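Local coordinates for protein flavin-dependent thymidylate synthase (PDB 6J61) that probably catalyses the reductive methylation of dUMP to dTMP, using FAD as cofactor, methylenetetrahydrofolate as methyl donor and NADPH as reductant, at residues G93-L98 / R153-R157; A77-H83 / T166-W170; I97-F102 / Y140-R144; Y103-R109 / Q190-R194. One frame throughout, in Å; residues are numbered along the deposited sequence.

Interaction 1: G93-L98 / R153-R157; sequences GRYSIL and REMAR. With PO4 (phosphate ion), chain G.
Ile97 lies over one face of the Arg153 guanidinium, with Ile97 CG1 3.6 Å from Arg153 CZ, off toward the rim of the group. The edge of the same guanidinium serves the loop backbone: Arg153 NE gives a weak, bent bond to Tyr95 O at 2.8 Å. Arg153 runs extended from CG to NE, which carries it along the carbonyls of 94-96. The Arg94 chain is bent at chi3 (64°), which brings its end to Glu154. Arg94 NH2 and Glu154 OE1 form a salt bridge at 3.0 Å. The oxygen lies near the guanidinium plane, while the carboxylate is turned 50° from it. Glu154 OE2 has its stronger partner in Arg109 of the second subunit. Arg157 bends at chi2, so that Gly93 O lies over one face of its guanidinium, and presents its edge to a bound phosphate ion. Arg157 NH2 bonds phosphate O4 (2.5 Å as modelled). Arg157 NH1 meets phosphate O1 at 3.1 Å, and Gly93 N reaches the same O1 at 3.0 Å. Ser92 and, from the second subunit, Arg82 and Gln79 also bind this ion. At the base of the same side chain, Leu98 CD1 packs on Arg157 CB at 3.5 Å. Gly93, Arg94 and Arg157 belong to the predicted dUMP site. The phosphate, probably from the crystallisation liquor, is consistent with a pocket for the nucleotide phosphate, whose charge Arg157 would help to balance.

Interaction 2: A77-H83 / T166-W170; sequences ARQWFRH and TEFYW. With FAD (flavin-adenine dinucleotide), chain N; PO4 (phosphate ion), chain L.
Trp80 leaves helix 74-80 toward strand 165-173 and meets two rings of that strand, Phe168 over a face and Trp170 at the edge. CG stands anti to the backbone N (chi1 -159°), which brings the ring to Phe168 and Trp170. Beyond CB and CG, CD1 lies 3.5 Å from Trp170 CH2. NE1 then points at the centre of the Trp170 face, 3.1 Å from Trp170 CE2, in a T-shaped pair. At the ring fusion, Trp80 CD2 is 4.0 Å from Phe168 CZ, and here Trp80 offers its face to the edge of Phe168. The Phe168 face in turn receives the edge of Phe81, with planes at 81° and Phe81 CE1 3.7 Å from Phe168 CZ. Phe180 stacks on Trp80. At the end of the turn, His83 O meets the rim of Trp170 at CH2, 3.4 Å away, and the His83 ring lies against the FAD. Trp80, Phe81, Phe168 and Trp170 thus form an aromatic cluster next to the start of the ThyX motif in the chain, where Arg82 and His83 line the flavin pocket.

Interaction 3: I97-F102 / Y140-R144; sequences ILKEEF and YGAYR
Tyr140, Tyr143 and Glu100 carry this contact, and Glu100 is the centre of an inverse gamma turn laid against helix 132-148. The turn closes with a weak bond from Glu101 N to Lys99 O. CB and CG of Glu100 lie over one face of the Tyr140 ring. Glu100 CG sits nearly on the ring normal, 3.4 Å from the centroid of the Tyr140 ring, a CH-pi contact. CG gets there by standing anti to the Glu100 backbone N (chi1 -173°). Phe102 points its own edge at Tyr140, with Phe102 CZ 3.9 Å from Tyr140 CD1. Phe102 also rests on Pro161 and Asn163. Both tyrosines leave the helix with CG anti to the backbone N, about one helical turn apart, and their hydroxyls take the C=O and the N-H of one residue, Leu98. Tyr140 OH donates to Leu98 O at 2.8 Å, meeting that carbonyl nearly head-on. Tyr143 does the reverse and accepts. Its ring also packs on Leu160 and Ala156, so it joins the loop to the helix that follows. The contact joins the irregular chain that follows the predicted dUMP-site residues to helix 132-148. Leu98 N points straight at Tyr143 OH, 3.1 Å away, with an N-H...O angle of 178°.

Interaction 4: Y103-R109 / Q190-R194; sequences YEPEAFR and QWEIR
Arg109 NH2 reaches the Glu192 carboxylate and forms a salt bridge with it. Its bond to Glu192 OE1 is 2.9 Å, with an N-H...O angle of 153°, and arrives on the syn side of that oxygen. The modelled approach of Arg109 NH2 to Glu192 OE2 is very short, so its exact length is doubtful. The two side chains come from opposite directions, and their flat ends are turned 54° apart. Tyr103 OH gives a weak bond to Glu192 OE2 at 2.6 Å, its side chain crossing that of Glu192 at about a right angle. Trp191 CB lies over one face of the Arg109 guanidinium, 3.4 Å from Arg109 CZ. The carboxylate owes its place to a bend at chi2 of Glu192 (57°). Glu192 is the second residue of helix 191-207, and Gln190 is the N-cap of that helix. The helix start would probably help to stabilise the negative charge. Gln190 NE2 also bonds Glu192 OE1 at 3.2 Å, coming from above the carboxylate plane, so two donors grip this oxygen. Farther out, Pro105 lies over one face of the Tyr103 ring. The second subunit adds further partners: Arg109 NH1 pairs with its Glu154, Gln190 OE1 accepts a weak bond from its Arg157, and its Met155 packs on Pro105 and Arg109.

Interaction 2 is the buried core contact, made of aromatic rings between helix 74-80 and the central sheet. The other three are only partly buried and hold the long loop after strand 87-90 at successive points. Interactions 1 and 3 share Ile97 and Leu98 and touch through Tyr143, so helices 132-148 and 153-156 grip one stretch together. Interaction 1 is made of charged groups, some of them gathered round a bound phosphate, interaction 3 of tyrosine hydroxyls and a CH-pi contact. Interaction 4 continues the same loop to helix 191-207 by a salt bridge. It touches interaction 2 through Gln79, which packs on Ile193. Interactions 1, 2 and 4 have polar bonds to the second subunit, while interaction 3 touches it through Ala142.

Interaction 1: G93-L98 / R153-R157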
# COMPACT_ATOMS: atom_id res chain seq x y z
N GLY A 93 21.65 -12.85 0.85
CA GLY A 93 22.86 -13.44 0.31
C GLY A 93 24.04 -12.52 0.55
O GLY A 93 25.15 -12.79 0.09
N ARG A 94 23.81 -11.42 1.27
CA ARG A 94 24.87 -10.47 1.56
C ARG A 94 25.67 -10.84 2.80
O ARG A 94 26.90 -10.76 2.80
CB ARG A 94 24.29 -9.07 1.75
CG ARG A 94 23.63 -8.49 0.52
CD ARG A 94 23.34 -7.02 0.74
NE ARG A 94 24.57 -6.25 0.91
CZ ARG A 94 24.61 -5.01 1.38
NH1 ARG A 94 23.49 -4.39 1.74
NH2 ARG A 94 25.77 -4.38 1.49
N TYR A 95 24.96 -11.23 3.86
CA TYR A 95 25.59 -11.61 5.13
C TYR A 95 25.86 -13.11 5.22
O TYR A 95 27.00 -13.54 5.44
CB TYR A 95 24.68 -11.21 6.30
CG TYR A 95 24.25 -9.76 6.29
CD1 TYR A 95 23.38 -9.27 5.31
CD2 TYR A 95 24.70 -8.87 7.27
CE1 TYR A 95 22.97 -7.93 5.30
CE2 TYR A 95 24.30 -7.53 7.27
CZ TYR A 95 23.43 -7.07 6.28
OH TYR A 95 23.03 -5.75 6.29
N SER A 96 24.80 -13.89 5.04
CA SER A 96 24.88 -15.35 5.10
C SER A 96 25.50 -16.01 3.86
O SER A 96 25.44 -15.48 2.75
CB SER A 96 23.48 -15.93 5.33
OG SER A 96 22.91 -15.44 6.53
N ILE A 97 26.12 -17.17 4.08
CA ILE A 97 26.70 -17.94 2.99
C ILE A 97 25.53 -18.76 2.46
O ILE A 97 24.72 -19.27 3.24
CB ILE A 97 27.83 -18.89 3.50
CG1 ILE A 97 29.01 -18.08 4.02
CG2 ILE A 97 28.29 -19.82 2.37
CD1 ILE A 97 30.18 -18.93 4.46
N LEU A 98 25.43 -18.90 1.14
CA LEU A 98 24.33 -19.64 0.55
C LEU A 98 24.53 -21.16 0.43
O LEU A 98 25.56 -21.65 -0.04
CB LEU A 98 23.97 -19.03 -0.81
CG LEU A 98 23.67 -17.53 -0.71
CD1 LEU A 98 23.39 -16.97 -2.08
CD2 LEU A 98 22.50 -17.30 0.23
N ARG A 153 30.89 -11.92 0.14
CA ARG A 153 29.69 -12.72 -0.11
C ARG A 153 28.73 -12.01 -1.07
O ARG A 153 28.39 -12.54 -2.12
CB ARG A 153 28.95 -12.98 1.20
CG ARG A 153 29.80 -13.59 2.31
CD ARG A 153 28.92 -14.40 3.26
NE ARG A 153 29.50 -14.57 4.59
CZ ARG A 153 30.72 -15.05 4.83
NH1 ARG A 153 31.51 -15.41 3.82
NH2 ARG A 153 31.15 -15.16 6.08
N GLU A 154 28.31 -10.81 -0.68
CA GLU A 154 27.38 -10.03 -1.48
C GLU A 154 27.69 -10.04 -2.97
O GLU A 154 26.78 -9.98 -3.80
CB GLU A 154 27.38 -8.58 -0.98
CG GLU A 154 28.74 -7.91 -1.02
CD GLU A 154 28.63 -6.40 -0.93
OE1 GLU A 154 27.92 -5.91 -0.03
OE2 GLU A 154 29.26 -5.72 -1.76
N MET A 155 28.97 -10.09 -3.32
CA MET A 155 29.36 -10.10 -4.72
C MET A 155 29.48 -11.52 -5.24
O MET A 155 29.09 -11.81 -6.37
CB MET A 155 30.70 -9.39 -4.92
CG MET A 155 30.62 -7.89 -5.06
SD MET A 155 32.17 -7.24 -5.73
CE MET A 155 31.90 -7.52 -7.48
N ALA A 156 30.03 -12.39 -4.40
CA ALA A 156 30.24 -13.78 -4.78
C ALA A 156 28.99 -14.50 -5.27
O ALA A 156 29.00 -15.16 -6.31
CB ALA A 156 30.84 -14.54 -3.61
N ARG A 157 27.89 -14.35 -4.53
CA ARG A 157 26.65 -15.02 -4.88
C ARG A 157 26.00 -14.63 -6.21
O ARG A 157 24.93 -15.15 -6.53
CB ARG A 157 25.64 -14.84 -3.75
CG ARG A 157 25.31 -13.38 -3.39
CD ARG A 157 24.42 -12.69 -4.42
NE ARG A 157 24.20 -11.30 -4.06
CZ ARG A 157 23.36 -10.88 -3.11
NH1 ARG A 157 22.64 -11.77 -2.43
NH2 ARG A 157 23.28 -9.59 -2.82
P PO4 G . 19.97 -9.60 -0.84
O1 PO4 G . 19.97 -11.09 -0.96
O2 PO4 G . 18.78 -9.04 -1.53
O3 PO4 G . 19.93 -9.22 0.60
O4 PO4 G . 21.20 -9.06 -1.46

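Interaction 2: A77-H83 / T166-W170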
# COMPACT_ATOMS: atom_id res chain seq x y z
N ALA A 77 10.50 -17.06 -6.11
CA ALA A 77 10.45 -15.99 -5.12
C ALA A 77 10.16 -14.63 -5.75
O ALA A 77 9.43 -13.83 -5.18
CB ALA A 77 11.76 -15.93 -4.35
N ARG A 78 10.74 -14.38 -6.92
CA ARG A 78 10.55 -13.12 -7.61
C ARG A 78 9.11 -12.86 -8.08
O ARG A 78 8.66 -11.71 -8.10
CB ARG A 78 11.53 -13.01 -8.79
CG ARG A 78 12.93 -12.65 -8.33
CD ARG A 78 13.96 -12.77 -9.44
NE ARG A 78 13.81 -11.76 -10.49
CZ ARG A 78 13.52 -12.05 -11.75
NH1 ARG A 78 13.34 -13.30 -12.14
NH2 ARG A 78 13.42 -11.07 -12.64
N GLN A 79 8.41 -13.92 -8.47
CA GLN A 79 7.02 -13.78 -8.92
C GLN A 79 6.18 -13.59 -7.68
O GLN A 79 5.21 -12.85 -7.65
CB GLN A 79 6.56 -15.04 -9.64
CG GLN A 79 7.58 -15.54 -10.64
CD GLN A 79 7.04 -16.64 -11.50
OE1 GLN A 79 6.42 -17.58 -11.01
NE2 GLN A 79 7.26 -16.54 -12.81
N TRP A 80 6.58 -14.29 -6.63
CA TRP A 80 5.88 -14.20 -5.39
C TRP A 80 5.98 -12.78 -4.83
O TRP A 80 5.00 -12.24 -4.30
CB TRP A 80 6.48 -15.19 -4.39
CG TRP A 80 5.57 -15.57 -3.26
CD1 TRP A 80 4.81 -14.73 -2.50
CD2 TRP A 80 5.38 -16.88 -2.74
NE1 TRP A 80 4.14 -15.45 -1.52
CE2 TRP A 80 4.48 -16.78 -1.65
CE3 TRP A 80 5.87 -18.14 -3.08
CZ2 TRP A 80 4.07 -17.88 -0.91
CZ3 TRP A 80 5.47 -19.24 -2.33
CH2 TRP A 80 4.58 -19.11 -1.26
N PHE A 81 7.15 -12.18 -4.95
CA PHE A 81 7.36 -10.84 -4.41
C PHE A 81 6.71 -9.71 -5.20
O PHE A 81 6.70 -8.57 -4.74
CB PHE A 81 8.86 -10.57 -4.21
CG PHE A 81 9.53 -11.48 -3.21
CD1 PHE A 81 8.79 -12.45 -2.52
CD2 PHE A 81 10.90 -11.40 -2.98
CE1 PHE A 81 9.42 -13.32 -1.62
CE2 PHE A 81 11.53 -12.28 -2.08
CZ PHE A 81 10.79 -13.23 -1.40
N ARG A 82 6.17 -10.03 -6.37
CA ARG A 82 5.49 -9.04 -7.20
C ARG A 82 4.26 -8.53 -6.45
O ARG A 82 3.70 -7.50 -6.80
CB ARG A 82 5.04 -9.65 -8.53
CG ARG A 82 6.16 -9.92 -9.52
CD ARG A 82 6.79 -8.63 -10.01
NE ARG A 82 8.04 -8.85 -10.73
CZ ARG A 82 8.16 -9.63 -11.80
NH1 ARG A 82 7.09 -10.26 -12.28
NH2 ARG A 82 9.34 -9.78 -12.38
N HIS A 83 3.85 -9.29 -5.43
CA HIS A 83 2.71 -8.96 -4.60
C HIS A 83 3.21 -8.07 -3.47
O HIS A 83 3.85 -8.53 -2.52
CB HIS A 83 2.08 -10.24 -4.05
CG HIS A 83 1.55 -11.15 -5.12
ND1 HIS A 83 0.22 -11.15 -5.50
CD2 HIS A 83 2.18 -12.04 -5.92
CE1 HIS A 83 0.06 -12.01 -6.49
NE2 HIS A 83 1.23 -12.55 -6.77
N THR A 166 15.85 -20.39 -1.66
CA THR A 166 15.94 -19.27 -0.74
C THR A 166 14.78 -19.36 0.24
O THR A 166 13.77 -19.99 -0.05
CB THR A 166 15.88 -17.92 -1.50
OG1 THR A 166 15.91 -16.84 -0.56
CG2 THR A 166 14.61 -17.83 -2.33
N GLU A 167 14.93 -18.76 1.42
CA GLU A 167 13.86 -18.83 2.41
C GLU A 167 13.42 -17.45 2.84
O GLU A 167 14.20 -16.50 2.79
CB GLU A 167 14.30 -19.56 3.67
CG GLU A 167 14.88 -20.92 3.46
CD GLU A 167 15.18 -21.60 4.78
OE1 GLU A 167 15.92 -22.60 4.76
OE2 GLU A 167 14.67 -21.15 5.84
N PHE A 168 12.17 -17.37 3.28
CA PHE A 168 11.60 -16.12 3.75
C PHE A 168 10.32 -16.31 4.56
O PHE A 168 9.70 -17.37 4.56
CB PHE A 168 11.32 -15.18 2.58
CG PHE A 168 10.40 -15.77 1.53
CD1 PHE A 168 10.92 -16.49 0.46
CD2 PHE A 168 9.02 -15.54 1.58
CE1 PHE A 168 10.08 -16.97 -0.56
CE2 PHE A 168 8.18 -16.01 0.57
CZ PHE A 168 8.71 -16.73 -0.51
N TYR A 169 9.94 -15.24 5.26
CA TYR A 169 8.72 -15.21 6.04
C TYR A 169 7.75 -14.37 5.21
O TYR A 169 8.09 -13.28 4.77
CB TYR A 169 8.97 -14.53 7.39
CG TYR A 169 9.25 -15.50 8.51
CD1 TYR A 169 10.09 -16.60 8.31
CD2 TYR A 169 8.69 -15.32 9.78
CE1 TYR A 169 10.34 -17.50 9.33
CE2 TYR A 169 8.95 -16.21 10.82
CZ TYR A 169 9.77 -17.30 10.59
OH TYR A 169 10.05 -18.21 11.60
N TRP A 170 6.55 -14.89 5.00
CA TRP A 170 5.54 -14.19 4.23
C TRP A 170 4.34 -13.94 5.14
O TRP A 170 3.71 -14.87 5.65
CB TRP A 170 5.16 -15.05 3.01
CG TRP A 170 4.16 -14.45 2.06
CD1 TRP A 170 2.81 -14.72 1.99
CD2 TRP A 170 4.42 -13.47 1.05
NE1 TRP A 170 2.22 -13.96 1.00
CE2 TRP A 170 3.19 -13.18 0.41
CE3 TRP A 170 5.57 -12.80 0.62
CZ2 TRP A 170 3.08 -12.26 -0.63
CZ3 TRP A 170 5.46 -11.87 -0.42
CH2 TRP A 170 4.23 -11.61 -1.03
PA FAD N . -0.41 -6.99 -5.03
O1A FAD N . 1.00 -6.61 -5.31
O2A FAD N . -0.47 -7.83 -3.65
O5B FAD N . -1.27 -5.65 -4.88
C5B FAD N . -2.66 -5.98 -4.79
C4B FAD N . -3.44 -4.70 -5.06
O4B FAD N . -3.11 -3.72 -4.05
C3B FAD N . -3.05 -4.09 -6.40
O3B FAD N . -3.81 -4.60 -7.50
C2B FAD N . -3.25 -2.60 -6.18
O2B FAD N . -4.60 -2.23 -6.48
C1B FAD N . -2.89 -2.41 -4.68
N9A FAD N . -1.48 -1.94 -4.46
C8A FAD N . -0.54 -2.55 -3.66
N7A FAD N . 0.58 -1.89 -3.68
C5A FAD N . 0.46 -0.82 -4.48
C6A FAD N . 1.33 0.25 -4.89
N6A FAD N . 2.62 0.31 -4.42
N1A FAD N . 0.85 1.19 -5.74
C2A FAD N . -0.40 1.14 -6.20
N3A FAD N . -1.25 0.16 -5.85
C4A FAD N . -0.87 -0.82 -5.01
N1 FAD N . 4.75 -8.44 -14.29
C2 FAD N . 5.81 -7.95 -14.96
O2 FAD N . 6.58 -7.22 -14.36
N3 FAD N . 6.06 -8.24 -16.26
C4 FAD N . 5.23 -9.06 -17.00
O4 FAD N . 5.47 -9.30 -18.17
C4X FAD N . 4.03 -9.63 -16.31
N5 FAD N . 3.15 -10.43 -16.92
C5X FAD N . 2.06 -10.93 -16.28
C6 FAD N . 1.14 -11.78 -16.98
C7 FAD N . 0.02 -12.30 -16.34
C7M FAD N . -0.92 -13.19 -17.12
C8 FAD N . -0.23 -12.00 -14.96
C8M FAD N . -1.44 -12.55 -14.24
C9 FAD N . 0.65 -11.17 -14.24
C9A FAD N . 1.81 -10.61 -14.88
N10 FAD N . 2.73 -9.76 -14.18
C10 FAD N . 3.84 -9.26 -14.87
C1' FAD N . 2.55 -9.40 -12.75
C2' FAD N . 1.49 -8.29 -12.51
O2' FAD N . 1.78 -7.13 -13.29
C3' FAD N . 1.44 -7.92 -11.01
O3' FAD N . 2.68 -7.31 -10.62
C4' FAD N . 1.18 -9.19 -10.13
O4' FAD N . 0.18 -10.03 -10.73
C5' FAD N . 0.71 -8.77 -8.73
O5' FAD N . -0.66 -8.39 -8.83
P FAD N . -0.98 -7.25 -7.73
O1P FAD N . 0.02 -6.15 -7.83
O2P FAD N . -2.45 -6.70 -8.04
O3P FAD N . -0.97 -7.96 -6.24
P PO4 L . 9.09 -13.65 -14.49
O1 PO4 L . 9.36 -14.88 -13.69
O2 PO4 L . 10.23 -13.41 -15.41
O3 PO4 L . 8.94 -12.49 -13.58
O4 PO4 L . 7.84 -13.83 -15.27

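Interaction 3: I97-F102 / Y140-R144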
# COMPACT_ATOMS: atom_id res chain seq x y z
N ILE A 97 26.12 -17.17 4.08
CA ILE A 97 26.70 -17.94 2.99
C ILE A 97 25.53 -18.76 2.46
O ILE A 97 24.72 -19.27 3.24
CB ILE A 97 27.83 -18.89 3.50
CG1 ILE A 97 29.01 -18.08 4.02
CG2 ILE A 97 28.29 -19.82 2.37
CD1 ILE A 97 30.18 -18.93 4.46
N LEU A 98 25.43 -18.90 1.14
CA LEU A 98 24.33 -19.64 0.55
C LEU A 98 24.53 -21.16 0.43
O LEU A 98 25.56 -21.65 -0.04
CB LEU A 98 23.97 -19.03 -0.81
CG LEU A 98 23.67 -17.53 -0.71
CD1 LEU A 98 23.39 -16.97 -2.08
CD2 LEU A 98 22.50 -17.30 0.23
N LYS A 99 23.50 -21.88 0.89
CA LYS A 99 23.48 -23.32 0.88
C LYS A 99 23.39 -23.81 -0.56
O LYS A 99 22.70 -23.21 -1.37
CB LYS A 99 22.27 -23.78 1.69
CG LYS A 99 22.33 -25.19 2.23
CD LYS A 99 21.22 -25.44 3.25
CE LYS A 99 21.39 -24.54 4.48
NZ LYS A 99 20.33 -24.77 5.51
N GLU A 100 24.10 -24.88 -0.88
CA GLU A 100 24.08 -25.41 -2.24
C GLU A 100 22.84 -26.24 -2.54
O GLU A 100 22.93 -27.44 -2.82
CB GLU A 100 25.32 -26.27 -2.51
CG GLU A 100 25.40 -26.68 -3.97
CD GLU A 100 26.43 -27.75 -4.23
OE1 GLU A 100 27.62 -27.51 -3.95
OE2 GLU A 100 26.03 -28.83 -4.71
N GLU A 101 21.68 -25.60 -2.47
CA GLU A 101 20.44 -26.31 -2.75
C GLU A 101 19.81 -25.75 -4.01
O GLU A 101 19.56 -24.55 -4.12
CB GLU A 101 19.49 -26.18 -1.56
CG GLU A 101 19.92 -27.00 -0.36
CD GLU A 101 19.06 -26.74 0.86
OE1 GLU A 101 19.16 -27.52 1.83
OE2 GLU A 101 18.29 -25.76 0.86
N PHE A 102 19.57 -26.62 -4.97
CA PHE A 102 18.98 -26.21 -6.23
C PHE A 102 17.73 -26.99 -6.57
O PHE A 102 17.59 -28.16 -6.22
CB PHE A 102 19.98 -26.36 -7.37
CG PHE A 102 21.20 -25.53 -7.21
CD1 PHE A 102 22.23 -25.95 -6.38
CD2 PHE A 102 21.33 -24.33 -7.89
CE1 PHE A 102 23.38 -25.17 -6.23
CE2 PHE A 102 22.47 -23.55 -7.75
CZ PHE A 102 23.50 -23.98 -6.92
N TYR A 140 28.30 -23.28 -8.75
CA TYR A 140 28.55 -23.37 -7.32
C TYR A 140 30.05 -23.51 -7.10
O TYR A 140 30.57 -23.17 -6.03
CB TYR A 140 27.84 -24.55 -6.67
CG TYR A 140 27.69 -24.35 -5.18
CD1 TYR A 140 26.71 -23.50 -4.68
CD2 TYR A 140 28.57 -24.95 -4.28
CE1 TYR A 140 26.61 -23.24 -3.31
CE2 TYR A 140 28.47 -24.70 -2.90
CZ TYR A 140 27.49 -23.84 -2.43
OH TYR A 140 27.38 -23.57 -1.09
N GLY A 141 30.75 -24.01 -8.12
CA GLY A 141 32.19 -24.15 -8.04
C GLY A 141 32.80 -22.77 -7.99
O GLY A 141 33.60 -22.45 -7.11
N ALA A 142 32.39 -21.93 -8.95
CA ALA A 142 32.86 -20.56 -9.04
C ALA A 142 32.57 -19.81 -7.74
O ALA A 142 33.42 -19.10 -7.21
CB ALA A 142 32.18 -19.86 -10.21
N TYR A 143 31.37 -19.98 -7.22
CA TYR A 143 30.98 -19.34 -5.98
C TYR A 143 31.94 -19.70 -4.85
O TYR A 143 32.40 -18.82 -4.12
CB TYR A 143 29.57 -19.77 -5.60
CG TYR A 143 29.09 -19.21 -4.29
CD1 TYR A 143 28.96 -17.83 -4.11
CD2 TYR A 143 28.71 -20.06 -3.25
CE1 TYR A 143 28.45 -17.31 -2.92
CE2 TYR A 143 28.20 -19.55 -2.06
CZ TYR A 143 28.06 -18.18 -1.90
OH TYR A 143 27.52 -17.67 -0.75
N ARG A 144 32.23 -20.99 -4.70
CA ARG A 144 33.16 -21.45 -3.66
C ARG A 144 34.55 -20.86 -3.88
O ARG A 144 35.15 -20.31 -2.97
CB ARG A 144 33.24 -22.98 -3.65
CG ARG A 144 32.18 -23.67 -2.77
CD ARG A 144 32.17 -25.18 -2.99
NE ARG A 144 31.22 -25.88 -2.12
CZ ARG A 144 31.36 -26.00 -0.80
NH1 ARG A 144 32.42 -25.48 -0.19
NH2 ARG A 144 30.45 -26.66 -0.09

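Interaction 4: Y103-R109 / Q190-R194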
# COMPACT_ATOMS: atom_id res chain seq x y z
N TYR A 103 16.82 -26.32 -7.26
CA TYR A 103 15.58 -26.93 -7.69
C TYR A 103 15.80 -27.69 -8.99
O TYR A 103 16.03 -27.09 -10.05
CB TYR A 103 14.51 -25.86 -7.91
CG TYR A 103 13.42 -26.32 -8.83
CD1 TYR A 103 12.62 -27.41 -8.50
CD2 TYR A 103 13.18 -25.65 -10.03
CE1 TYR A 103 11.60 -27.84 -9.35
CE2 TYR A 103 12.16 -26.07 -10.89
CZ TYR A 103 11.38 -27.17 -10.54
OH TYR A 103 10.35 -27.57 -11.37
N GLU A 104 15.72 -29.01 -8.93
CA GLU A 104 15.89 -29.81 -10.12
C GLU A 104 14.50 -30.33 -10.49
O GLU A 104 13.91 -31.14 -9.79
CB GLU A 104 16.89 -30.94 -9.87
CG GLU A 104 18.28 -30.41 -9.53
CD GLU A 104 19.35 -31.51 -9.48
OE1 GLU A 104 19.49 -32.26 -10.47
OE2 GLU A 104 20.06 -31.61 -8.45
N PRO A 105 13.96 -29.84 -11.61
CA PRO A 105 12.63 -30.24 -12.07
C PRO A 105 12.47 -31.74 -12.25
O PRO A 105 13.44 -32.47 -12.45
CB PRO A 105 12.49 -29.49 -13.39
CG PRO A 105 13.89 -29.43 -13.89
CD PRO A 105 14.66 -29.06 -12.65
N GLU A 106 11.22 -32.19 -12.16
CA GLU A 106 10.88 -33.60 -12.33
C GLU A 106 11.17 -33.83 -13.80
O GLU A 106 11.74 -34.85 -14.19
CB GLU A 106 9.39 -33.80 -12.07
CG GLU A 106 9.01 -35.16 -11.56
CD GLU A 106 9.13 -35.27 -10.05
OE1 GLU A 106 10.22 -34.98 -9.53
OE2 GLU A 106 8.14 -35.66 -9.40
N ALA A 107 10.78 -32.85 -14.61
CA ALA A 107 10.97 -32.90 -16.06
C ALA A 107 10.78 -31.50 -16.65
O ALA A 107 10.01 -30.70 -16.12
CB ALA A 107 9.99 -33.87 -16.68
N PHE A 108 11.48 -31.21 -17.73
CA PHE A 108 11.37 -29.91 -18.39
C PHE A 108 10.12 -29.91 -19.24
O PHE A 108 9.69 -30.95 -19.72
CB PHE A 108 12.58 -29.64 -19.28
CG PHE A 108 13.79 -29.17 -18.53
CD1 PHE A 108 13.83 -27.90 -17.99
CD2 PHE A 108 14.89 -30.00 -18.37
CE1 PHE A 108 14.95 -27.45 -17.30
CE2 PHE A 108 16.01 -29.56 -17.68
CZ PHE A 108 16.04 -28.29 -17.15
N ARG A 109 9.55 -28.72 -19.44
CA ARG A 109 8.35 -28.59 -20.25
C ARG A 109 8.68 -28.00 -21.61
O ARG A 109 9.59 -27.18 -21.74
CB ARG A 109 7.32 -27.72 -19.53
CG ARG A 109 7.06 -28.17 -18.12
CD ARG A 109 5.98 -27.34 -17.46
NE ARG A 109 6.21 -27.28 -16.02
CZ ARG A 109 6.90 -26.32 -15.42
NH1 ARG A 109 7.41 -25.32 -16.14
NH2 ARG A 109 7.11 -26.37 -14.12
N GLN A 190 3.08 -19.71 -13.55
CA GLN A 190 4.05 -20.77 -13.82
C GLN A 190 3.82 -21.94 -12.86
O GLN A 190 3.55 -21.74 -11.67
CB GLN A 190 5.49 -20.25 -13.67
CG GLN A 190 6.52 -21.14 -14.35
CD GLN A 190 7.91 -20.52 -14.46
OE1 GLN A 190 8.07 -19.34 -14.80
NE2 GLN A 190 8.93 -21.32 -14.19
N TRP A 191 3.93 -23.15 -13.39
CA TRP A 191 3.72 -24.37 -12.61
C TRP A 191 4.36 -24.38 -11.22
O TRP A 191 3.70 -24.72 -10.23
CB TRP A 191 4.22 -25.60 -13.39
CG TRP A 191 3.89 -26.91 -12.73
CD1 TRP A 191 2.73 -27.63 -12.86
CD2 TRP A 191 4.70 -27.64 -11.80
NE1 TRP A 191 2.77 -28.75 -12.06
CE2 TRP A 191 3.96 -28.78 -11.40
CE3 TRP A 191 5.98 -27.45 -11.26
CZ2 TRP A 191 4.46 -29.72 -10.48
CZ3 TRP A 191 6.47 -28.39 -10.34
CH2 TRP A 191 5.71 -29.51 -9.97
N GLU A 192 5.64 -24.01 -11.13
CA GLU A 192 6.32 -24.02 -9.84
C GLU A 192 5.55 -23.26 -8.77
O GLU A 192 5.23 -23.80 -7.71
CB GLU A 192 7.73 -23.44 -9.94
CG GLU A 192 8.78 -24.33 -10.61
CD GLU A 192 8.39 -24.74 -12.01
OE1 GLU A 192 7.77 -23.93 -12.74
OE2 GLU A 192 8.71 -25.88 -12.39
N ILE A 193 5.24 -22.00 -9.05
CA ILE A 193 4.54 -21.21 -8.07
C ILE A 193 3.10 -21.69 -7.86
O ILE A 193 2.54 -21.54 -6.77
CB ILE A 193 4.61 -19.70 -8.41
CG1 ILE A 193 4.16 -18.88 -7.20
CG2 ILE A 193 3.76 -19.39 -9.63
CD1 ILE A 193 4.59 -17.44 -7.22
N ARG A 194 2.51 -22.30 -8.88
CA ARG A 194 1.15 -22.81 -8.71
C ARG A 194 1.15 -23.82 -7.56
O ARG A 194 0.28 -23.78 -6.69
CB ARG A 194 0.63 -23.50 -9.97
CG ARG A 194 0.46 -22.59 -11.16
CD ARG A 194 -0.87 -22.86 -11.85
NE ARG A 194 -0.99 -24.23 -12.32
CZ ARG A 194 -0.30 -24.72 -13.34
NH1 ARG A 194 0.56 -23.95 -13.99
NH2 ARG A 194 -0.47 -25.98 -13.72